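Local coordinates for protein putative surface-anchored fimbrial subunit (Corynebacterium diphtheriae, PDB 3HR6) that forms the shaft of surface-anchored pili as the major pilin, built of tandem Ig-like modules and probably serving in cell adhesion, at residues A[35-40]-A[82-87]. Residues are numbered along the deposited sequence; the frame is centred on the assembly and turned at random.
Sequences DGMSFT and KKTEGG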
ATOM      1  N   ASP A  35      13.459  11.585  13.659  1.00 13.18           N
ATOM      2  CA  ASP A  35      14.212  12.022  12.494  1.00 13.89           C
ATOM      3  C   ASP A  35      13.381  11.955  11.225  1.00 14.21           C
ATOM      4  O   ASP A  35      12.352  11.307  11.184  1.00 14.54           O
ATOM      5  CB  ASP A  35      15.511  11.216  12.384  1.00 15.34           C
ATOM      6  CG  ASP A  35      16.516  11.623  13.427  1.00 17.49           C
ATOM      7  OD1 ASP A  35      16.505  12.789  13.886  1.00 19.79           O
ATOM      8  OD2 ASP A  35      17.348  10.785  13.788  1.00 28.22           O
ATOM      9  N   GLY A  36      13.825  12.708  10.216  1.00 13.51           N
ATOM     10  CA  GLY A  36      13.192  12.713   8.916  1.00 12.91           C
ATOM     11  C   GLY A  36      11.937  13.547   8.850  1.00 13.47           C
ATOM     12  O   GLY A  36      11.173  13.429   7.907  1.00 13.34           O
ATOM     13  N   MET A  37      11.697  14.369   9.882  1.00 12.48           N
ATOM     14  CA  MET A  37      10.516  15.219   9.892  1.00 12.55           C
ATOM     15  C   MET A  37      10.889  16.504   9.184  1.00 11.94           C
ATOM     16  O   MET A  37      11.922  17.095   9.474  1.00 12.01           O
ATOM     17  CB  MET A  37      10.026  15.456  11.318  1.00 12.54           C
ATOM     18  CG  MET A  37       9.578  14.187  12.011  1.00 14.13           C
ATOM     19  SD  MET A  37       8.055  13.533  11.337  1.00 14.92           S
ATOM     20  CE  MET A  37       8.604  12.139  10.325  1.00 12.71           C
ATOM     21  N   SER A  38      10.026  16.933   8.262  1.00 12.04           N
ATOM     22  CA  SER A  38      10.353  17.989   7.320  1.00 12.40           C
ATOM     23  C   SER A  38       9.688  19.285   7.738  1.00 12.15           C
ATOM     24  O   SER A  38       8.488  19.326   7.982  1.00 12.53           O
ATOM     25  CB  SER A  38       9.883  17.586   5.919  1.00 11.99           C
ATOM     26  OG  SER A  38      10.091  18.671   5.029  1.00 11.72           O
ATOM     27  N   PHE A  39      10.488  20.344   7.827  1.00 12.02           N
ATOM     28  CA  PHE A  39      10.031  21.634   8.225  1.00 11.55           C
ATOM     29  C   PHE A  39      10.499  22.686   7.267  1.00 11.33           C
ATOM     30  O   PHE A  39      11.630  22.644   6.805  1.00 11.44           O
ATOM     31  CB  PHE A  39      10.577  21.981   9.601  1.00 11.56           C
ATOM     32  CG  PHE A  39      10.014  21.138  10.689  1.00  9.97           C
ATOM     33  CD1 PHE A  39       8.873  21.533  11.387  1.00  8.76           C
ATOM     34  CD2 PHE A  39      10.636  19.963  11.037  1.00  9.82           C
ATOM     35  CE1 PHE A  39       8.345  20.735  12.390  1.00 10.33           C
ATOM     36  CE2 PHE A  39      10.133  19.175  12.024  1.00 10.26           C
ATOM     37  CZ  PHE A  39       8.975  19.560  12.717  1.00  8.91           C
ATOM     38  N   THR A  40       9.624  23.645   7.008  1.00 11.18           N
ATOM     39  CA  THR A  40      10.011  24.856   6.323  1.00 11.34           C
ATOM     40  C   THR A  40       9.989  26.027   7.325  1.00 11.41           C
ATOM     41  O   THR A  40       9.028  26.210   8.096  1.00 11.07           O
ATOM     42  CB  THR A  40       9.102  25.112   5.117  1.00 11.35           C
ATOM     43  OG1 THR A  40       9.192  23.995   4.228  1.00 12.43           O
ATOM     44  CG2 THR A  40       9.507  26.378   4.375  1.00 11.55           C
ATOM     45  N   LYS A  82      14.174  21.824   5.699  1.00 16.24           N
ATOM     46  CA  LYS A  82      15.003  20.652   5.963  1.00 16.49           C
ATOM     47  C   LYS A  82      14.338  19.628   6.862  1.00 15.47           C
ATOM     48  O   LYS A  82      13.323  19.883   7.500  1.00 14.90           O
ATOM     49  CB  LYS A  82      16.354  21.035   6.552  1.00 17.25           C
ATOM     50  CG  LYS A  82      16.293  21.750   7.841  1.00 19.65           C
ATOM     51  CD  LYS A  82      17.701  22.227   8.307  1.00 22.32           C
ATOM     52  CE  LYS A  82      18.231  23.381   7.482  1.00 23.94           C
ATOM     53  NZ  LYS A  82      19.592  23.834   7.904  1.00 24.38           N
ATOM     54  N   LYS A  83      14.980  18.474   6.928  1.00 15.50           N
ATOM     55  CA  LYS A  83      14.500  17.361   7.721  1.00 15.59           C
ATOM     56  C   LYS A  83      15.308  17.247   9.017  1.00 14.26           C
ATOM     57  O   LYS A  83      16.489  17.596   9.086  1.00 14.66           O
ATOM     58  CB  LYS A  83      14.610  16.071   6.914  1.00 16.02           C
ATOM     59  CG  LYS A  83      13.532  15.935   5.878  1.00 17.65           C
ATOM     60  CD  LYS A  83      13.771  14.701   5.014  1.00 21.49           C
ATOM     61  CE  LYS A  83      12.672  14.501   4.020  1.00 22.69           C
ATOM     62  NZ  LYS A  83      12.764  15.554   2.980  1.00 26.43           N
ATOM     63  N   THR A  84      14.652  16.790  10.066  1.00 13.99           N
ATOM     64  CA  THR A  84      15.367  16.578  11.318  1.00 13.82           C
ATOM     65  C   THR A  84      16.370  15.411  11.141  1.00 14.21           C
ATOM     66  O   THR A  84      16.118  14.425  10.406  1.00 13.24           O
ATOM     67  CB  THR A  84      14.382  16.265  12.443  1.00 13.92           C
ATOM     68  OG1 THR A  84      13.528  15.179  12.048  1.00 13.51           O
ATOM     69  CG2 THR A  84      13.521  17.519  12.757  1.00 12.91           C
ATOM     70  N   GLU A  85      17.516  15.569  11.756  1.00 16.02           N
ATOM     71  CA  GLU A  85      18.523  14.518  11.834  1.00 18.23           C
ATOM     72  C   GLU A  85      19.146  14.648  13.205  1.00 17.96           C
ATOM     73  O   GLU A  85      19.380  15.764  13.687  1.00 18.16           O
ATOM     74  CB  GLU A  85      19.564  14.678  10.726  1.00 19.08           C
ATOM     75  CG  GLU A  85      20.555  13.507  10.617  1.00 23.77           C
ATOM     76  CD  GLU A  85      19.927  12.147  10.226  1.00 29.95           C
ATOM     77  OE1 GLU A  85      18.727  12.050   9.832  1.00 33.81           O
ATOM     78  OE2 GLU A  85      20.669  11.148  10.312  1.00 33.63           O
ATOM     79  N   GLY A  86      19.368  13.515  13.866  1.00 18.90           N
ATOM     80  CA  GLY A  86      19.819  13.528  15.264  1.00 19.45           C
ATOM     81  C   GLY A  86      18.845  14.261  16.179  1.00 19.15           C
ATOM     82  O   GLY A  86      19.266  14.892  17.171  1.00 21.71           O
ATOM     83  N   GLY A  87      17.569  14.205  15.808  1.00 19.14           N
ATOM     84  CA  GLY A  87      16.475  14.773  16.570  1.00 18.91           C
ATOM     85  C   GLY A  87      16.232  16.255  16.333  1.00 17.46           C
ATOM     86  O   GLY A  87      15.367  16.831  16.976  1.00 18.75           O
TER
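Phe39 and Lys82 form an antiparallel hydrogen-bonded pair, with Phe39 N to Lys82 O and Lys82 N to Phe39 O both 2.9 Å, and Ser38 faces Lys83 as the adjoining non-hydrogen-bonded pair. Beyond the strand ends the pairing becomes irregular: Thr84 N donates to Met37 O, but Thr84 O accepts Gly36 N, almost straight (173°), and Met37 N turns to the Thr84 side chain. With chi1 at 53°, Thr84 OG1 sits between its own N and carbonyl carbon and accepts Met37 N at 2.9 Å; the same hydroxyl also bonds to Val34 O, so it ties two backbone groups of the loop leading into strand 38-44. Its methyl CG2, placed anti to the carbonyl carbon, meets Phe39 CE2 at 3.8 Å, oblique to the ring. On the face of Ser38 and Lys83, Lys83 CG touches Ser38 CB at 4.0 Å, and the lysine's CG and CD also pass Gly36 O. Asp35 reaches the Glu85-Gly87 turn: OD1 takes Gly87 N at 2.6 Å through its syn lone pair, while Glu85 OE1 stands 4.4 Å from Asp35 OD2, like charges close enough that each may slightly raise the other's pKa. Within the N-terminal pilin domain, strand 38-44 lies between strands 76-83 and 97-103; Phe39 packs inward on Val9, Ala11, Val101 and Pro139, whereas Ser38 OG bonds to Asn106 on the other face.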